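PDB 3M1G: putative glutathione S-transferase from Corynebacterium glutamicum, which probably acts as a glutathione transferase, using a cysteine nucleophile as in the ECM4-like and omega-like members of the family. Local coordinates for residues I157-N162 with D245-P250; L64-A69 with R75-R80. All coordinates share one frame; numbering follows the deposited sequence.

Interaction 1 of 2, residues I157-N162 with D245-P250; sequences ITIDFN and DIRLYP
R247 NH1 reaches across to the flank of helix 154-163, where it meets I159 and, less closely, T158. The nearest alpha carbons of segments 157-162 and 245-250, those of T158 and I246, are 9.3 Å apart, and R247 bridges most of that gap because its chain is extended from CG to NE.

The packing part of the contact is I159 against the guanidinium of R247, in van der Waals contact. NH1 of R247 lies 3.6 Å from I159 CG1 and 3.7 Å from I159 CD1, and CG1 meets the guanidinium at its edge, near the plane, with the two side chains crossing at about a right angle. I159 turns CG1 back beside its own backbone N (chi1 -65°), which lets the end of the side chain come closer to R247 than its base does.

The polar part runs through a third residue. T158 OG1 sits 4.0 Å from R247 NH1, too far for a direct bond; instead E243, on the turn before R247, takes a hydrogen bond from T158 OG1 and a salt bridge from R247 NE with the same carboxylate oxygen, OE2. That shared acceptor ties T158 to the start of helix 243-253. R247 NH1 also binds a glycerol, probably from the crystallisation liquor.

The contact links the helix that follows the thioredoxin-like sheet with a helix of the all-helical GST C-terminal domain. Helix 71-83 touches both partners, with T79 against T158 and I246 and R75 against R247, while M189 of helix 182-197 packs on R247.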
# COMPACT_ATOMS: atom_id res chain seq x y z
N ILE A 157 -27.66 14.19 11.52
CA ILE A 157 -26.94 15.27 12.16
C ILE A 157 -26.51 16.30 11.13
O ILE A 157 -26.76 17.48 11.30
CB ILE A 157 -25.75 14.79 13.05
CG1 ILE A 157 -26.31 14.11 14.29
CG2 ILE A 157 -24.83 15.98 13.47
CD1 ILE A 157 -25.25 13.44 15.20
N THR A 158 -25.88 15.88 10.03
CA THR A 158 -25.36 16.83 9.06
C THR A 158 -26.49 17.43 8.22
O THR A 158 -26.46 18.62 7.91
CB THR A 158 -24.24 16.20 8.14
OG1 THR A 158 -24.73 14.96 7.59
CG2 THR A 158 -22.94 15.91 8.97
N ILE A 159 -27.51 16.65 7.90
CA ILE A 159 -28.65 17.21 7.18
C ILE A 159 -29.28 18.29 8.05
O ILE A 159 -29.55 19.40 7.59
CB ILE A 159 -29.69 16.12 6.79
CG1 ILE A 159 -29.11 15.14 5.79
CG2 ILE A 159 -30.92 16.73 6.18
CD1 ILE A 159 -28.44 15.82 4.57
N ASP A 160 -29.48 17.99 9.32
CA ASP A 160 -30.10 18.97 10.22
C ASP A 160 -29.20 20.19 10.48
O ASP A 160 -29.71 21.32 10.56
CB ASP A 160 -30.57 18.31 11.51
CG ASP A 160 -31.78 17.37 11.27
OD1 ASP A 160 -32.39 17.39 10.16
OD2 ASP A 160 -32.16 16.65 12.23
N PHE A 161 -27.89 20.00 10.57
CA PHE A 161 -26.98 21.19 10.65
C PHE A 161 -27.26 22.15 9.47
O PHE A 161 -27.28 23.37 9.65
CB PHE A 161 -25.48 20.83 10.63
CG PHE A 161 -24.91 20.32 11.92
CD1 PHE A 161 -25.62 20.32 13.14
CD2 PHE A 161 -23.62 19.79 11.91
CE1 PHE A 161 -25.04 19.86 14.28
CE2 PHE A 161 -23.03 19.36 13.05
CZ PHE A 161 -23.73 19.39 14.26
N ASN A 162 -27.41 21.61 8.26
CA ASN A 162 -27.71 22.38 7.07
C ASN A 162 -29.09 23.02 7.04
O ASN A 162 -29.20 24.18 6.67
CB ASN A 162 -27.55 21.52 5.81
CG ASN A 162 -26.07 21.33 5.43
OD1 ASN A 162 -25.41 22.31 5.05
ND2 ASN A 162 -25.55 20.10 5.59
N ASP A 245 -20.07 15.14 -1.01
CA ASP A 245 -18.61 15.21 -0.93
C ASP A 245 -18.13 15.11 0.52
O ASP A 245 -17.12 14.46 0.84
CB ASP A 245 -18.13 16.51 -1.58
CG ASP A 245 -18.63 16.69 -2.98
OD1 ASP A 245 -18.26 15.86 -3.86
OD2 ASP A 245 -19.39 17.68 -3.22
N ILE A 246 -18.91 15.67 1.45
CA ILE A 246 -18.59 15.60 2.85
C ILE A 246 -18.71 14.16 3.39
O ILE A 246 -18.02 13.81 4.35
CB ILE A 246 -19.46 16.59 3.59
CG1 ILE A 246 -19.00 18.02 3.17
CG2 ILE A 246 -19.39 16.39 5.10
CD1 ILE A 246 -20.01 19.06 3.32
N ARG A 247 -19.57 13.34 2.79
CA ARG A 247 -19.69 11.94 3.13
C ARG A 247 -18.63 11.06 2.43
O ARG A 247 -18.25 10.03 2.97
CB ARG A 247 -21.06 11.42 2.80
CG ARG A 247 -22.11 12.07 3.68
CD ARG A 247 -23.45 11.43 3.51
NE ARG A 247 -24.49 12.22 4.15
CZ ARG A 247 -25.75 11.82 4.33
NH1 ARG A 247 -26.61 12.64 4.92
NH2 ARG A 247 -26.17 10.63 3.92
N LEU A 248 -18.11 11.48 1.30
CA LEU A 248 -17.07 10.69 0.60
C LEU A 248 -15.64 11.00 1.12
O LEU A 248 -14.85 10.09 1.37
CB LEU A 248 -17.18 10.87 -0.90
CG LEU A 248 -16.10 10.20 -1.77
CD1 LEU A 248 -16.06 8.68 -1.52
CD2 LEU A 248 -16.30 10.55 -3.25
N TYR A 249 -15.34 12.28 1.32
CA TYR A 249 -14.02 12.73 1.75
C TYR A 249 -13.41 11.96 2.90
O TYR A 249 -12.26 11.56 2.81
CB TYR A 249 -14.04 14.23 2.03
CG TYR A 249 -12.79 14.79 2.62
CD1 TYR A 249 -11.73 15.19 1.83
CD2 TYR A 249 -12.66 14.92 4.00
CE1 TYR A 249 -10.59 15.71 2.40
CE2 TYR A 249 -11.52 15.44 4.56
CZ TYR A 249 -10.48 15.82 3.75
OH TYR A 249 -9.35 16.35 4.34
N PRO A 250 -14.18 11.70 3.98
CA PRO A 250 -13.55 11.04 5.12
C PRO A 250 -13.00 9.64 4.80
O PRO A 250 -12.02 9.22 5.43
CB PRO A 250 -14.69 10.97 6.15
CG PRO A 250 -15.55 12.20 5.81
CD PRO A 250 -15.54 12.17 4.29

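Interaction 2 of 2, residues L64-A69 with R75-R80; sequences LVAARA and RTVITR
L64 and T76 meet because of how each leaves its backbone. L64 holds CG anti to its backbone N (chi1 177°), which sends both methyl groups toward the helix, and T76 places OG1 between its backbone N and carbonyl carbon (chi1 74°), facing the strand. The leucine fork therefore straddles the hydroxyl: T76 OG1 is 3.4 Å from L64 CD1 and equally close to L64 CD2. The contact is apolar on the leucine side, and the hydroxyl finds its hydrogen bond one turn back, at A73 O.

L64 CD2 goes on to touch the aliphatic part of R80, 3.9 Å from R80 CD. The charged end of R80 passes beyond, to a salt bridge with E352 and a hydrogen bond to I89 O.

Strand 62-66 and helix 71-83 open a beta-alpha-beta unit completed by strand 90-93, part of the thioredoxin-like fold of the GST N-terminal domain. The axes of segments 64-66 and 75-80 come within 9.4 Å at 134°. L64 and A66 alternate with V65, so the first two point at the helix and V65 away from it. The predicted nucleophile C70 lies in the connection between strand and helix, its side chain about 7 Å from that of A66.

V77 divides its branches between two partners. Its CG2 packs 3.7 Å from A66 CB, whereas CG1 faces R68. The R68 chain bends partway along and returns its guanidinium to the helix, bringing NH1 within 3.9 Å of V77 CG1, which lies at the edge of the group.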
# COMPACT_ATOMS: atom_id res chain seq x y z
N LEU A 64 -21.16 18.78 20.33
CA LEU A 64 -20.82 17.73 19.39
C LEU A 64 -19.65 16.94 19.97
O LEU A 64 -18.60 17.49 20.27
CB LEU A 64 -20.45 18.30 18.02
CG LEU A 64 -20.01 17.30 16.95
CD1 LEU A 64 -21.18 16.35 16.58
CD2 LEU A 64 -19.47 18.07 15.71
N VAL A 65 -19.86 15.64 20.16
CA VAL A 65 -18.84 14.79 20.72
C VAL A 65 -18.37 13.96 19.53
O VAL A 65 -19.15 13.24 18.91
CB VAL A 65 -19.35 13.89 21.85
CG1 VAL A 65 -18.19 12.87 22.31
CG2 VAL A 65 -19.85 14.74 23.05
N ALA A 66 -17.10 14.14 19.17
CA ALA A 66 -16.53 13.56 17.97
C ALA A 66 -15.17 12.92 18.26
O ALA A 66 -14.67 12.96 19.41
CB ALA A 66 -16.41 14.66 16.88
N ALA A 67 -14.58 12.26 17.26
CA ALA A 67 -13.21 11.73 17.38
C ALA A 67 -12.51 12.05 16.08
O ALA A 67 -13.09 11.84 14.99
CB ALA A 67 -13.23 10.19 17.63
N ARG A 68 -11.28 12.52 16.16
CA ARG A 68 -10.48 12.82 14.96
C ARG A 68 -10.32 11.64 14.02
O ARG A 68 -10.35 11.80 12.81
CB ARG A 68 -9.08 13.31 15.35
CG ARG A 68 -9.04 14.65 16.06
CD ARG A 68 -9.50 15.79 15.10
NE ARG A 68 -9.33 17.08 15.76
CZ ARG A 68 -9.99 18.20 15.46
NH1 ARG A 68 -10.92 18.23 14.49
NH2 ARG A 68 -9.75 19.31 16.16
N ALA A 69 -10.18 10.44 14.57
CA ALA A 69 -9.89 9.25 13.73
C ALA A 69 -11.09 8.73 12.97
O ALA A 69 -10.95 8.07 11.95
CB ALA A 69 -9.28 8.11 14.62
N ARG A 75 -17.40 13.79 9.23
CA ARG A 75 -18.48 14.51 8.51
C ARG A 75 -19.10 15.67 9.32
O ARG A 75 -19.32 16.77 8.80
CB ARG A 75 -19.63 13.58 8.24
CG ARG A 75 -19.34 12.30 7.45
CD ARG A 75 -20.64 11.54 7.35
NE ARG A 75 -20.56 10.35 6.53
CZ ARG A 75 -21.63 9.61 6.22
NH1 ARG A 75 -21.48 8.52 5.50
NH2 ARG A 75 -22.85 9.95 6.64
N THR A 76 -19.39 15.39 10.59
CA THR A 76 -20.04 16.35 11.46
C THR A 76 -19.15 17.52 11.79
O THR A 76 -19.64 18.69 11.88
CB THR A 76 -20.63 15.69 12.78
OG1 THR A 76 -19.60 15.34 13.71
CG2 THR A 76 -21.42 14.47 12.48
N VAL A 77 -17.86 17.24 11.94
CA VAL A 77 -16.87 18.29 12.23
C VAL A 77 -16.67 19.22 11.04
O VAL A 77 -16.63 20.46 11.18
CB VAL A 77 -15.53 17.71 12.74
CG1 VAL A 77 -14.46 18.82 13.00
CG2 VAL A 77 -15.77 16.92 14.02
N ILE A 78 -16.58 18.63 9.85
CA ILE A 78 -16.39 19.40 8.63
C ILE A 78 -17.63 20.33 8.43
O ILE A 78 -17.48 21.50 8.11
CB ILE A 78 -16.28 18.47 7.38
CG1 ILE A 78 -14.95 17.66 7.39
CG2 ILE A 78 -16.39 19.26 6.13
CD1 ILE A 78 -14.97 16.38 6.43
N THR A 79 -18.83 19.77 8.61
CA THR A 79 -20.05 20.51 8.36
C THR A 79 -20.18 21.66 9.38
O THR A 79 -20.50 22.79 9.01
CB THR A 79 -21.26 19.57 8.40
OG1 THR A 79 -21.07 18.55 7.40
CG2 THR A 79 -22.57 20.33 8.12
N ARG A 80 -19.89 21.37 10.65
CA ARG A 80 -19.90 22.39 11.70
C ARG A 80 -18.98 23.56 11.37
O ARG A 80 -19.36 24.74 11.54
CB ARG A 80 -19.56 21.79 13.06
CG ARG A 80 -19.46 22.75 14.25
CD ARG A 80 -19.28 22.01 15.53
NE ARG A 80 -18.85 22.83 16.67
CZ ARG A 80 -17.58 23.11 16.99
NH1 ARG A 80 -16.56 22.68 16.26
NH2 ARG A 80 -17.34 23.84 18.07

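How the interactions relate
Helix 71-83 joins the two contacts: one side of it packs on strand 62-66 in interaction 2, and another meets both helices of interaction 1. T79 marks the meeting point, its OG1 3.6 Å from T158 CG2 and also 3.6 Å from I246 CG2, while R75 NH2 comes within 3.5 Å of R247 CD. Interaction 2 is fully buried and relies, inside the N-terminal domain, on methyl groups packed against one another, a threonine hydroxyl and arginine side chains. Interaction 1 is smaller, 112 against 243 Å², and only partly buried; one long arginine carries much of it, with a carboxylate from the same helix supplying the polar link.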